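Local coordinates for uncharacterized protein (Mycobacterium avium subsp. paratuberculosis, PDB 4R9Z) that probably hydrolyses fatty acyl-CoA thioesters, as a TesB-like acyl-CoA thioesterase II of double hot-dog fold, at residues B[21-26]-B[51-56]; B[79-84]-B[91-96]; B[122-127]-B[261-266]; B[234-239]-B[256-261]. All coordinates share one frame; numbering follows the deposited sequence.

Contact 1: residues B[21-26]-B[51-56]; sequences GQWRFV and SRTAAG
Thr53 sits between the rings of Trp23 and Phe25, and apolar contacts carry most of this pairing. Its CB lies 3.6 Å from CZ3 of Trp23. The two side chains cross at about a right angle. The methyl group serves both rings. Thr53 CG2 comes to the edge of the Phe25 ring, near its plane, 3.8 Å from CE1, and also touches CE3 of Trp23. Thr53 OG1 stands between the backbone N and the carbonyl carbon (chi1 72°), which places CG2 anti to the carbonyl carbon and toward both rings.

The second kind of contact sets a guanidinium against a ring. Arg52 bends at chi3 (65°) and turns one face of its guanidinium to Phe25. Phe25 CE2 lies over the centre of that face, 3.8 Å from Arg52 NE. The two planes are 58° apart, so this is no parallel stack.

No hydrogen bond joins 21-26 to 51-56. The polar ends are held by other residues: Arg52 NH1 bonds to Leu17 O, and Thr53 OG1, which also lies near the indole, to Ala50 O and Arg92 NE. Val80 of strand 76-85 packs against Trp23, Phe25 and Thr53.

The contact joins the C-terminal end of helix 39-52 to strand 24-27, near the surface of the N-terminal hot-dog region. Its chemistry is methyl and guanidinium against aromatic rings, so shape rather than directional bonding sets the fit.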
loop_
_atom_site.group_PDB
_atom_site.type_symbol
_atom_site.label_atom_id
_atom_site.label_comp_id
_atom_site.label_asym_id
_atom_site.label_seq_id
_atom_site.Cartn_x
_atom_site.Cartn_y
_atom_site.Cartn_z
ATOM N N GLY B 21 -0.629 2.692 28.428
ATOM C CA GLY B 21 -2.008 2.244 28.483
ATOM C C GLY B 21 -2.221 0.919 27.786
ATOM O O GLY B 21 -1.281 0.312 27.290
ATOM N N GLN B 22 -3.458 0.446 27.776
ATOM C CA GLN B 22 -3.767 -0.787 27.076
ATOM C C GLN B 22 -3.552 -0.611 25.573
ATOM O O GLN B 22 -3.158 -1.546 24.876
ATOM C CB GLN B 22 -5.201 -1.230 27.382
ATOM C CG GLN B 22 -5.633 -2.509 26.680
ATOM C CD GLN B 22 -4.917 -3.745 27.194
ATOM O OE1 GLN B 22 -4.054 -3.661 28.066
ATOM N NE2 GLN B 22 -5.273 -4.904 26.646
ATOM N N TRP B 23 -3.780 0.602 25.081
ATOM C CA TRP B 23 -3.656 0.870 23.657
ATOM C C TRP B 23 -2.799 2.100 23.376
ATOM O O TRP B 23 -2.956 2.750 22.342
ATOM C CB TRP B 23 -5.037 1.058 23.032
ATOM C CG TRP B 23 -5.951 -0.102 23.208
ATOM C CD1 TRP B 23 -6.919 -0.241 24.150
ATOM C CD2 TRP B 23 -5.978 -1.298 22.423
ATOM N NE1 TRP B 23 -7.556 -1.446 24.001
ATOM C CE2 TRP B 23 -6.994 -2.118 22.948
ATOM C CE3 TRP B 23 -5.241 -1.756 21.325
ATOM C CZ2 TRP B 23 -7.295 -3.370 22.417
ATOM C CZ3 TRP B 23 -5.543 -3.001 20.795
ATOM C CH2 TRP B 23 -6.561 -3.792 21.344
ATOM N N ARG B 24 -1.875 2.410 24.277
ATOM C CA ARG B 24 -1.161 3.671 24.167
ATOM C C ARG B 24 0.298 3.528 24.549
ATOM O O ARG B 24 0.640 2.856 25.520
ATOM C CB ARG B 24 -1.838 4.742 25.023
ATOM C CG ARG B 24 -3.159 5.218 24.439
ATOM C CD ARG B 24 -3.687 6.447 25.131
ATOM N NE ARG B 24 -5.077 6.699 24.763
ATOM C CZ ARG B 24 -5.460 7.496 23.771
ATOM N NH1 ARG B 24 -4.556 8.131 23.036
ATOM N NH2 ARG B 24 -6.751 7.659 23.518
ATOM N N PHE B 25 1.148 4.146 23.737
ATOM C CA PHE B 25 2.594 4.051 23.868
ATOM C C PHE B 25 3.213 5.418 23.624
ATOM O O PHE B 25 2.623 6.269 22.957
ATOM C CB PHE B 25 3.181 3.037 22.881
ATOM C CG PHE B 25 2.549 1.677 22.952
ATOM C CD1 PHE B 25 1.381 1.405 22.255
ATOM C CD2 PHE B 25 3.132 0.666 23.694
ATOM C CE1 PHE B 25 0.796 0.157 22.315
ATOM C CE2 PHE B 25 2.553 -0.588 23.754
ATOM C CZ PHE B 25 1.383 -0.843 23.064
ATOM N N VAL B 26 4.415 5.618 24.144
ATOM C CA VAL B 26 5.171 6.818 23.834
ATOM C C VAL B 26 6.509 6.394 23.250
ATOM O O VAL B 26 7.163 5.481 23.757
ATOM C CB VAL B 26 5.383 7.710 25.084
ATOM C CG1 VAL B 26 6.031 9.033 24.705
ATOM C CG2 VAL B 26 4.059 7.948 25.798
ATOM N N SER B 51 2.026 -4.173 16.934
ATOM C CA SER B 51 2.479 -5.540 17.168
ATOM C C SER B 51 2.355 -5.966 18.628
ATOM O O SER B 51 2.007 -7.108 18.912
ATOM C CB SER B 51 3.927 -5.695 16.713
ATOM O OG SER B 51 4.076 -5.299 15.364
ATOM N N ARG B 52 2.663 -5.052 19.545
ATOM C CA ARG B 52 2.577 -5.331 20.977
ATOM C C ARG B 52 1.143 -5.470 21.490
ATOM O O ARG B 52 0.925 -5.990 22.582
ATOM C CB ARG B 52 3.305 -4.240 21.768
ATOM C CG ARG B 52 4.814 -4.305 21.607
ATOM C CD ARG B 52 5.526 -3.136 22.264
ATOM N NE ARG B 52 5.372 -3.127 23.714
ATOM C CZ ARG B 52 5.955 -2.240 24.512
ATOM N NH1 ARG B 52 6.730 -1.295 24.002
ATOM N NH2 ARG B 52 5.762 -2.300 25.819
ATOM N N THR B 53 0.174 -5.004 20.705
ATOM C CA THR B 53 -1.240 -5.189 21.034
ATOM C C THR B 53 -1.810 -6.403 20.313
ATOM O O THR B 53 -3.003 -6.673 20.402
ATOM C CB THR B 53 -2.103 -3.968 20.668
ATOM O OG1 THR B 53 -2.250 -3.875 19.243
ATOM C CG2 THR B 53 -1.513 -2.685 21.249
ATOM N N ALA B 54 -0.973 -7.079 19.534
ATOM C CA ALA B 54 -1.369 -8.330 18.892
ATOM C C ALA B 54 -0.563 -9.477 19.487
ATOM O O ALA B 54 0.637 -9.593 19.245
ATOM C CB ALA B 54 -1.169 -8.253 17.391
ATOM N N ALA B 55 -1.240 -10.361 20.208
ATOM C CA ALA B 55 -0.557 -11.310 21.073
ATOM C C ALA B 55 0.095 -12.450 20.302
ATOM O O ALA B 55 -0.588 -13.344 19.799
ATOM C CB ALA B 55 -1.534 -11.861 22.097
ATOM N N GLY B 56 1.426 -12.413 20.235
ATOM C CA GLY B 56 2.212 -13.443 19.574
ATOM C C GLY B 56 1.893 -13.618 18.098
ATOM O O GLY B 56 1.938 -14.727 17.561
#

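Contact 2: residues B[79-84]-B[91-96]; sequences EVVDLQ and ARRVTA
Glu79 and Thr95 form a hydrogen-bonded pair in an antiparallel beta hairpin, strands 76-85 and 89-98 of the N-terminal hot-dog region. Their backbones exchange two bonds, with Thr95 N 2.9 Å from Glu79 O. The carboxylate of Glu79 reaches Arg97 in a salt bridge.

Val80 is in a non-hydrogen-bonded pair with Val94, on the face covered by helix 39-52. Their CG2 methyls meet at 4.0 Å, and Val80 CG1 also touches CD of Arg92.

Val81 returns to a hydrogen-bonded pair, with Arg93. The side chains lie side by side and point the same way. Val81 CG1 stands over the centre of one guanidinium face, 4.0 Å from Arg93 CZ. The guanidinium continues to a salt bridge with Glu105 of the second subunit, so this face looks toward the dimer partner.

Asp82 is on the Val80 face. Its OD1 makes a salt bridge to Arg92 NH1 at 2.8 Å. The carboxylate and guanidinium planes are 69° apart. Glu85 gives Arg92 a second acidic partner.

The register slips by one here: Ala91 is opposed by two residues, Leu83 and Gln84, in a classic beta bulge. Leu83 CB packs on Ala91 CB, while the Leu83 side chain crosses Arg93 at about a right angle, CD2 against NH2. Gln84 O receives Ala91 N and, weakly, Arg92 NH1. Three donors converge on Ala91 O, all out of its carbonyl plane: Leu83 N (3.0 Å) and Gln84 N on one side, Arg92 NH1 (2.8 Å) on the other.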
loop_
_atom_site.group_PDB
_atom_site.type_symbol
_atom_site.label_atom_id
_atom_site.label_comp_id
_atom_site.label_asym_id
_atom_site.label_seq_id
_atom_site.Cartn_x
_atom_site.Cartn_y
_atom_site.Cartn_z
ATOM N N GLU B 79 -1.389 6.020 19.605
ATOM C CA GLU B 79 -2.640 5.372 19.978
ATOM C C GLU B 79 -2.931 4.209 19.039
ATOM O O GLU B 79 -2.893 4.366 17.818
ATOM C CB GLU B 79 -3.810 6.361 19.957
ATOM C CG GLU B 79 -5.152 5.712 20.302
ATOM C CD GLU B 79 -6.348 6.621 20.061
ATOM O OE1 GLU B 79 -6.202 7.647 19.359
ATOM O OE2 GLU B 79 -7.447 6.291 20.559
ATOM N N VAL B 80 -3.216 3.043 19.612
ATOM C CA VAL B 80 -3.573 1.858 18.837
ATOM C C VAL B 80 -5.070 1.568 18.939
ATOM O O VAL B 80 -5.674 1.743 19.998
ATOM C CB VAL B 80 -2.787 0.617 19.299
ATOM C CG1 VAL B 80 -3.110 -0.583 18.424
ATOM C CG2 VAL B 80 -1.299 0.898 19.295
ATOM N N VAL B 81 -5.666 1.155 17.824
ATOM C CA VAL B 81 -7.080 0.809 17.778
ATOM C C VAL B 81 -7.280 -0.589 17.183
ATOM O O VAL B 81 -6.659 -0.940 16.184
ATOM C CB VAL B 81 -7.881 1.849 16.971
ATOM C CG1 VAL B 81 -9.314 1.382 16.752
ATOM C CG2 VAL B 81 -7.861 3.192 17.686
ATOM N N ASP B 82 -8.113 -1.395 17.831
ATOM C CA ASP B 82 -8.408 -2.752 17.388
ATOM C C ASP B 82 -9.436 -2.748 16.249
ATOM O O ASP B 82 -10.626 -2.558 16.479
ATOM C CB ASP B 82 -8.908 -3.583 18.579
ATOM C CG ASP B 82 -9.336 -4.993 18.193
ATOM O OD1 ASP B 82 -8.949 -5.480 17.113
ATOM O OD2 ASP B 82 -10.055 -5.628 18.990
ATOM N N LEU B 83 -8.958 -2.929 15.022
ATOM C CA LEU B 83 -9.808 -2.998 13.833
ATOM C C LEU B 83 -10.410 -4.380 13.662
ATOM O O LEU B 83 -11.547 -4.527 13.215
ATOM C CB LEU B 83 -9.024 -2.620 12.578
ATOM C CG LEU B 83 -8.391 -1.231 12.604
ATOM C CD1 LEU B 83 -7.670 -0.958 11.297
ATOM C CD2 LEU B 83 -9.446 -0.174 12.884
ATOM N N GLN B 84 -9.620 -5.397 13.978
ATOM C CA GLN B 84 -10.113 -6.757 13.919
ATOM C C GLN B 84 -9.318 -7.696 14.806
ATOM O O GLN B 84 -8.093 -7.633 14.863
ATOM C CB GLN B 84 -10.073 -7.268 12.482
ATOM C CG GLN B 84 -10.609 -8.677 12.334
ATOM C CD GLN B 84 -9.877 -9.468 11.283
ATOM O OE1 GLN B 84 -8.679 -9.283 11.074
ATOM N NE2 GLN B 84 -10.592 -10.360 10.610
ATOM N N ALA B 91 -6.040 -6.918 12.979
ATOM C CA ALA B 91 -5.830 -5.659 12.284
ATOM C C ALA B 91 -5.747 -4.527 13.294
ATOM O O ALA B 91 -6.469 -4.522 14.292
ATOM C CB ALA B 91 -6.940 -5.406 11.288
ATOM N N ARG B 92 -4.850 -3.581 13.045
ATOM C CA ARG B 92 -4.677 -2.440 13.940
ATOM C C ARG B 92 -4.628 -1.120 13.190
ATOM O O ARG B 92 -4.182 -1.062 12.047
ATOM C CB ARG B 92 -3.407 -2.598 14.780
ATOM C CG ARG B 92 -3.388 -3.852 15.632
ATOM C CD ARG B 92 -4.442 -3.780 16.720
ATOM N NE ARG B 92 -4.367 -4.921 17.623
ATOM C CZ ARG B 92 -5.227 -5.931 17.602
ATOM N NH1 ARG B 92 -6.219 -5.929 16.728
ATOM N NH2 ARG B 92 -5.098 -6.940 18.451
ATOM N N ARG B 93 -5.108 -0.069 13.846
ATOM C CA ARG B 93 -4.871 1.302 13.417
ATOM C C ARG B 93 -3.903 1.923 14.410
ATOM O O ARG B 93 -4.018 1.696 15.609
ATOM C CB ARG B 93 -6.160 2.121 13.385
ATOM C CG ARG B 93 -5.912 3.604 13.130
ATOM C CD ARG B 93 -7.145 4.478 13.375
ATOM N NE ARG B 93 -8.418 3.796 13.163
ATOM C CZ ARG B 93 -9.530 4.088 13.833
ATOM N NH1 ARG B 93 -9.506 5.036 14.763
ATOM N NH2 ARG B 93 -10.662 3.430 13.587
ATOM N N VAL B 94 -2.923 2.674 13.922
ATOM C CA VAL B 94 -2.036 3.399 14.818
ATOM C C VAL B 94 -1.986 4.853 14.397
ATOM O O VAL B 94 -1.722 5.161 13.238
ATOM C CB VAL B 94 -0.614 2.823 14.837
ATOM C CG1 VAL B 94 0.282 3.682 15.710
ATOM C CG2 VAL B 94 -0.627 1.390 15.341
ATOM N N THR B 95 -2.256 5.748 15.336
ATOM C CA THR B 95 -2.187 7.174 15.064
ATOM C C THR B 95 -1.080 7.782 15.912
ATOM O O THR B 95 -1.071 7.627 17.131
ATOM C CB THR B 95 -3.538 7.874 15.342
ATOM O OG1 THR B 95 -4.552 7.308 14.504
ATOM C CG2 THR B 95 -3.444 9.351 15.038
ATOM N N ALA B 96 -0.121 8.436 15.264
ATOM C CA ALA B 96 0.984 9.060 15.989
ATOM C C ALA B 96 0.746 10.555 16.144
ATOM O O ALA B 96 0.469 11.255 15.174
ATOM C CB ALA B 96 2.292 8.807 15.287
#

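Contact 3: residues B[122-127]-B[261-266]; sequences YQPIMP and GELVCT
Gln123 points its extended side chain at the backbone of 261-263 and bonds to it with both ends of its amide. The first torsion places CG between the backbone N and the carbonyl carbon (chi1 57°). From there the chain runs straight toward strand 263-272. NE2 donates to Gly261 O at 2.7 Å. The donor lies in the carbonyl plane of Gly261, though that oxygen is tilted from the plane of the Gln123 amide. On the other branch, OE1 accepts Leu263 N at 3.1 Å. The N-H points almost straight at OE1 (169°), yet it arrives from above the carbonyl plane. NE2 also donates to Pro124 O, close to the amide plane, so the same nitrogen bonds to its own loop as well.

Apolar contacts accompany the amide. Pro124 crosses Leu263 at about a right angle, with CD 3.9 Å from Leu263 CD2. Leu263 CB rests against the amide of Gln123. Farther along the loop, Met126 reaches the same way as Gln123 and lays SD against Gly261 CA at 3.5 Å. Its side chain also touches Phe257 and Phe237.

The loop after strand 121-122 is thus fastened to the start of a C-terminal hot-dog strand. Tyr122, at the start of 122-127, pairs with a strand of the second subunit, so the contact lies beside the dimer interface. The C=O of Gly261 and the N-H of Leu263, at the entry to strand 263-272, find partners in one side-chain amide. The loop is therefore held here by a side chain, with no strand pairing between the two segments.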
loop_
_atom_site.group_PDB
_atom_site.type_symbol
_atom_site.label_atom_id
_atom_site.label_comp_id
_atom_site.label_asym_id
_atom_site.label_seq_id
_atom_site.Cartn_x
_atom_site.Cartn_y
_atom_site.Cartn_z
ATOM N N TYR B 122 6.015 -19.000 -3.903
ATOM C CA TYR B 122 6.838 -18.532 -5.006
ATOM C C TYR B 122 7.231 -17.087 -4.760
ATOM O O TYR B 122 6.627 -16.407 -3.936
ATOM C CB TYR B 122 6.119 -18.687 -6.346
ATOM C CG TYR B 122 4.733 -18.090 -6.414
ATOM C CD1 TYR B 122 4.540 -16.735 -6.659
ATOM C CD2 TYR B 122 3.613 -18.893 -6.263
ATOM C CE1 TYR B 122 3.267 -16.197 -6.730
ATOM C CE2 TYR B 122 2.342 -18.366 -6.333
ATOM C CZ TYR B 122 2.173 -17.020 -6.568
ATOM O OH TYR B 122 0.903 -16.504 -6.633
ATOM N N GLN B 123 8.272 -16.638 -5.445
ATOM C CA GLN B 123 8.788 -15.293 -5.245
ATOM C C GLN B 123 9.502 -14.828 -6.502
ATOM O O GLN B 123 9.828 -15.645 -7.365
ATOM C CB GLN B 123 9.736 -15.257 -4.046
ATOM C CG GLN B 123 10.901 -16.223 -4.158
ATOM C CD GLN B 123 11.940 -16.007 -3.078
ATOM O OE1 GLN B 123 11.802 -16.503 -1.960
ATOM N NE2 GLN B 123 12.982 -15.255 -3.401
ATOM N N PRO B 124 9.726 -13.511 -6.633
ATOM C CA PRO B 124 10.652 -13.134 -7.702
ATOM C C PRO B 124 12.044 -13.656 -7.374
ATOM O O PRO B 124 12.433 -13.671 -6.200
ATOM C CB PRO B 124 10.615 -11.601 -7.693
ATOM C CG PRO B 124 10.040 -11.228 -6.363
ATOM C CD PRO B 124 9.128 -12.342 -5.967
ATOM N N ILE B 125 12.795 -14.042 -8.400
ATOM C CA ILE B 125 14.141 -14.546 -8.190
ATOM C C ILE B 125 15.058 -13.381 -7.887
ATOM O O ILE B 125 15.017 -12.353 -8.558
ATOM C CB ILE B 125 14.672 -15.317 -9.421
ATOM C CG1 ILE B 125 13.666 -16.383 -9.865
ATOM C CG2 ILE B 125 16.031 -15.941 -9.126
ATOM C CD1 ILE B 125 13.252 -17.334 -8.765
ATOM N N MET B 126 15.897 -13.550 -6.877
ATOM C CA MET B 126 16.828 -12.507 -6.499
ATOM C C MET B 126 17.855 -12.295 -7.598
ATOM O O MET B 126 18.455 -13.254 -8.085
ATOM C CB MET B 126 17.518 -12.868 -5.199
ATOM C CG MET B 126 18.449 -11.813 -4.698
ATOM S SD MET B 126 19.388 -12.499 -3.341
ATOM C CE MET B 126 20.769 -11.386 -3.334
ATOM N N PRO B 127 18.039 -11.037 -8.017
ATOM C CA PRO B 127 18.995 -10.723 -9.083
ATOM C C PRO B 127 20.426 -11.087 -8.702
ATOM O O PRO B 127 20.829 -10.855 -7.560
ATOM C CB PRO B 127 18.854 -9.205 -9.243
ATOM C CG PRO B 127 17.499 -8.888 -8.718
ATOM C CD PRO B 127 17.256 -9.860 -7.604
ATOM N N GLY B 261 18.680 -15.515 -0.703
ATOM C CA GLY B 261 17.826 -15.271 -1.849
ATOM C C GLY B 261 16.341 -15.429 -1.584
ATOM O O GLY B 261 15.530 -15.351 -2.511
ATOM N N GLU B 262 15.977 -15.676 -0.329
ATOM C CA GLU B 262 14.567 -15.700 0.044
ATOM C C GLU B 262 14.029 -14.271 0.122
ATOM O O GLU B 262 14.690 -13.374 0.656
ATOM C CB GLU B 262 14.346 -16.422 1.377
ATOM C CG GLU B 262 12.888 -16.819 1.616
ATOM C CD GLU B 262 12.618 -17.291 3.035
ATOM O OE1 GLU B 262 13.480 -17.065 3.913
ATOM O OE2 GLU B 262 11.544 -17.890 3.268
ATOM N N LEU B 263 12.839 -14.065 -0.434
ATOM C CA LEU B 263 12.190 -12.761 -0.396
ATOM C C LEU B 263 11.772 -12.410 1.033
ATOM O O LEU B 263 11.180 -13.226 1.739
ATOM C CB LEU B 263 10.976 -12.742 -1.330
ATOM C CG LEU B 263 10.152 -11.452 -1.376
ATOM C CD1 LEU B 263 10.947 -10.322 -2.011
ATOM C CD2 LEU B 263 8.865 -11.694 -2.137
ATOM N N VAL B 264 12.092 -11.193 1.459
ATOM C CA VAL B 264 11.753 -10.751 2.802
ATOM C C VAL B 264 10.509 -9.863 2.796
ATOM O O VAL B 264 9.558 -10.098 3.544
ATOM C CB VAL B 264 12.928 -9.989 3.446
ATOM C CG1 VAL B 264 12.474 -9.264 4.710
ATOM C CG2 VAL B 264 14.064 -10.950 3.754
ATOM N N CYS B 265 10.508 -8.853 1.934
ATOM C CA CYS B 265 9.361 -7.967 1.832
ATOM C C CYS B 265 9.254 -7.307 0.467
ATOM O O CYS B 265 10.251 -7.155 -0.235
ATOM C CB CYS B 265 9.423 -6.895 2.920
ATOM S SG CYS B 265 10.758 -5.716 2.714
ATOM N N THR B 266 8.031 -6.932 0.103
ATOM C CA THR B 266 7.774 -6.110 -1.075
ATOM C C THR B 266 7.357 -4.738 -0.570
ATOM O O THR B 266 6.651 -4.639 0.429
ATOM C CB THR B 266 6.672 -6.705 -1.974
ATOM O OG1 THR B 266 6.981 -8.069 -2.283
ATOM C CG2 THR B 266 6.548 -5.916 -3.266
#

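Contact 4: residues B[234-239]-B[256-261]; sequences DWLFYD and MFNRTG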
loop_
_atom_site.group_PDB
_atom_site.type_symbol
_atom_site.label_atom_id
_atom_site.label_comp_id
_atom_site.label_asym_id
_atom_site.label_seq_id
_atom_site.Cartn_x
_atom_site.Cartn_y
_atom_site.Cartn_z
ATOM N N ASP B 234 23.350 -11.257 8.580
ATOM C CA ASP B 234 24.105 -11.271 7.340
ATOM C C ASP B 234 23.560 -10.157 6.447
ATOM O O ASP B 234 22.620 -9.463 6.831
ATOM C CB ASP B 234 23.994 -12.637 6.659
ATOM C CG ASP B 234 25.136 -12.907 5.699
ATOM O OD1 ASP B 234 25.942 -11.986 5.445
ATOM O OD2 ASP B 234 25.220 -14.047 5.193
ATOM N N TRP B 235 24.164 -9.959 5.278
ATOM C CA TRP B 235 23.743 -8.877 4.389
ATOM C C TRP B 235 22.374 -9.136 3.765
ATOM O O TRP B 235 21.961 -10.288 3.591
ATOM C CB TRP B 235 24.777 -8.654 3.284
ATOM C CG TRP B 235 26.081 -8.126 3.785
ATOM C CD1 TRP B 235 27.137 -8.856 4.250
ATOM C CD2 TRP B 235 26.471 -6.751 3.879
ATOM N NE1 TRP B 235 28.162 -8.020 4.625
ATOM C CE2 TRP B 235 27.779 -6.723 4.407
ATOM C CE3 TRP B 235 25.844 -5.542 3.568
ATOM C CZ2 TRP B 235 28.468 -5.535 4.632
ATOM C CZ3 TRP B 235 26.530 -4.361 3.794
ATOM C CH2 TRP B 235 27.830 -4.367 4.320
ATOM N N LEU B 236 21.689 -8.051 3.407
ATOM C CA LEU B 236 20.390 -8.138 2.749
ATOM C C LEU B 236 20.398 -7.365 1.436
ATOM O O LEU B 236 20.953 -6.268 1.356
ATOM C CB LEU B 236 19.282 -7.590 3.650
ATOM C CG LEU B 236 18.910 -8.339 4.928
ATOM C CD1 LEU B 236 17.595 -7.808 5.459
ATOM C CD2 LEU B 236 18.823 -9.827 4.665
ATOM N N PHE B 237 19.764 -7.938 0.418
ATOM C CA PHE B 237 19.646 -7.294 -0.886
ATOM C C PHE B 237 18.375 -6.455 -0.952
ATOM O O PHE B 237 17.274 -6.982 -0.803
ATOM C CB PHE B 237 19.639 -8.346 -1.995
ATOM C CG PHE B 237 19.766 -7.780 -3.385
ATOM C CD1 PHE B 237 18.643 -7.385 -4.096
ATOM C CD2 PHE B 237 21.005 -7.672 -3.994
ATOM C CE1 PHE B 237 18.758 -6.872 -5.379
ATOM C CE2 PHE B 237 21.121 -7.166 -5.278
ATOM C CZ PHE B 237 20.000 -6.764 -5.969
ATOM N N TYR B 238 18.523 -5.156 -1.185
ATOM C CA TYR B 238 17.360 -4.285 -1.315
ATOM C C TYR B 238 17.302 -3.666 -2.699
ATOM O O TYR B 238 17.934 -2.645 -2.965
ATOM C CB TYR B 238 17.380 -3.188 -0.250
ATOM C CG TYR B 238 16.065 -2.457 -0.092
ATOM C CD1 TYR B 238 14.864 -3.073 -0.416
ATOM C CD2 TYR B 238 16.023 -1.159 0.411
ATOM C CE1 TYR B 238 13.657 -2.412 -0.264
ATOM C CE2 TYR B 238 14.819 -0.489 0.571
ATOM C CZ TYR B 238 13.641 -1.123 0.232
ATOM O OH TYR B 238 12.441 -0.466 0.386
ATOM N N ASP B 239 16.513 -4.285 -3.569
ATOM C CA ASP B 239 16.296 -3.777 -4.913
ATOM C C ASP B 239 15.392 -2.553 -4.850
ATOM O O ASP B 239 14.320 -2.603 -4.259
ATOM C CB ASP B 239 15.679 -4.869 -5.788
ATOM C CG ASP B 239 16.004 -4.697 -7.252
ATOM O OD1 ASP B 239 16.785 -3.779 -7.581
ATOM O OD2 ASP B 239 15.491 -5.492 -8.069
ATOM N N MET B 256 13.091 -6.775 -0.960
ATOM C CA MET B 256 14.211 -7.098 -0.097
ATOM C C MET B 256 14.407 -8.604 -0.014
ATOM O O MET B 256 13.439 -9.356 0.090
ATOM C CB MET B 256 13.988 -6.516 1.292
ATOM C CG MET B 256 15.204 -6.544 2.176
ATOM S SD MET B 256 14.863 -5.689 3.715
ATOM C CE MET B 256 14.453 -4.059 3.102
ATOM N N PHE B 257 15.664 -9.036 -0.053
ATOM C CA PHE B 257 15.996 -10.459 0.007
ATOM C C PHE B 257 17.007 -10.766 1.109
ATOM O O PHE B 257 17.858 -9.933 1.433
ATOM C CB PHE B 257 16.576 -10.950 -1.322
ATOM C CG PHE B 257 15.664 -10.790 -2.503
ATOM C CD1 PHE B 257 15.615 -9.594 -3.204
ATOM C CD2 PHE B 257 14.888 -11.849 -2.941
ATOM C CE1 PHE B 257 14.789 -9.453 -4.309
ATOM C CE2 PHE B 257 14.059 -11.715 -4.046
ATOM C CZ PHE B 257 14.011 -10.515 -4.729
ATOM N N ASN B 258 16.915 -11.965 1.677
ATOM C CA ASN B 258 18.019 -12.506 2.466
ATOM C C ASN B 258 19.156 -12.886 1.530
ATOM O O ASN B 258 18.916 -13.158 0.353
ATOM C CB ASN B 258 17.583 -13.726 3.285
ATOM C CG ASN B 258 16.712 -13.362 4.468
ATOM O OD1 ASN B 258 16.895 -12.319 5.095
ATOM N ND2 ASN B 258 15.757 -14.228 4.784
ATOM N N ARG B 259 20.385 -12.906 2.042
ATOM C CA ARG B 259 21.537 -13.301 1.233
ATOM C C ARG B 259 21.325 -14.672 0.604
ATOM O O ARG B 259 21.862 -14.965 -0.460
ATOM C CB ARG B 259 22.818 -13.298 2.070
ATOM C CG ARG B 259 24.085 -13.560 1.260
ATOM C CD ARG B 259 25.340 -13.164 2.025
ATOM N NE ARG B 259 26.523 -13.127 1.167
ATOM C CZ ARG B 259 27.682 -12.574 1.515
ATOM N NH1 ARG B 259 27.814 -12.003 2.706
ATOM N NH2 ARG B 259 28.709 -12.588 0.676
ATOM N N THR B 260 20.519 -15.503 1.256
ATOM C CA THR B 260 20.168 -16.811 0.718
ATOM C C THR B 260 19.294 -16.683 -0.529
ATOM O O THR B 260 19.181 -17.623 -1.320
ATOM C CB THR B 260 19.424 -17.665 1.758
ATOM O OG1 THR B 260 18.181 -17.039 2.100
ATOM C CG2 THR B 260 20.277 -17.834 3.008
ATOM N N GLY B 261 18.680 -15.515 -0.703
ATOM C CA GLY B 261 17.826 -15.271 -1.849
ATOM C C GLY B 261 16.341 -15.429 -1.584
ATOM O O GLY B 261 15.530 -15.351 -2.511
HETATM O O HOH W 1 30.196 -10.614 4.178
#
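Met256 runs extended through CG and then turns at chi3 (-60°), which sets its CE methyl over one face of the Tyr238 ring. This is a CH-pi contact in the antiparallel hairpin of strands 236-246 and 249-258, part of the C-terminal hot-dog region. CE stands 3.8 Å from the ring centroid, offset toward the rim. The sulfur follows obliquely and makes a Met-aromatic contact. Met256 SD also touches CD1 of Leu236. Helix 188-201 covers this face, and Tyr238 OH bonds there to Ser199 O.

Phe237 and Phe257 occupy the other face as a hydrogen-bonded pair. Phe257 N donates to Phe237 O at 2.7 Å, and Phe237 N to Phe257 O. The side chains lie side by side, pointing the same way, and meet CD1 to CD1 at 3.9 Å. Trp177 adds an edge-to-face contact to Phe237.

A type I beta turn runs from Asn258 to Gly261. Leu236 CD2 lies beside Asn258 OD1, which accepts a hydrogen bond from Val231 N. From within the turn, the Arg259 side chain extends and crosses Asp234. Its CD approaches Asp234 OD2. NH1 forms a weak, long salt bridge to OD1, and Glu133 binds NH2 more firmly. Asp234 OD1 also takes Trp235 N, from above the carboxylate plane. One water links the Trp235 indole to the guanidinium: it accepts from Arg259 NH1 at 3.1 Å and, weakly, from Trp235 NE1 at 3.3 Å.

Overall arrangement
The contacts fall into two touching pairs, one in each hot-dog region, with centres about 30 Å apart between the pairs. Contacts 1 and 2 meet where their strands, 24-27 and 76-85, are neighbours. Contacts 3 and 4 share Gly261, and their strands 263-272 and 249-258 are neighbours. Contact 4 is the buried one, rich in aromatic and methionine packing. Contact 2 is partly buried and is a ladder with a charged face turned to the second subunit. Contacts 1 and 3 lie at the surface and have no ladder. The first relies on apolar and ring contacts, the third on a side-chain amide. Contacts 2 and 3 both reach the second subunit.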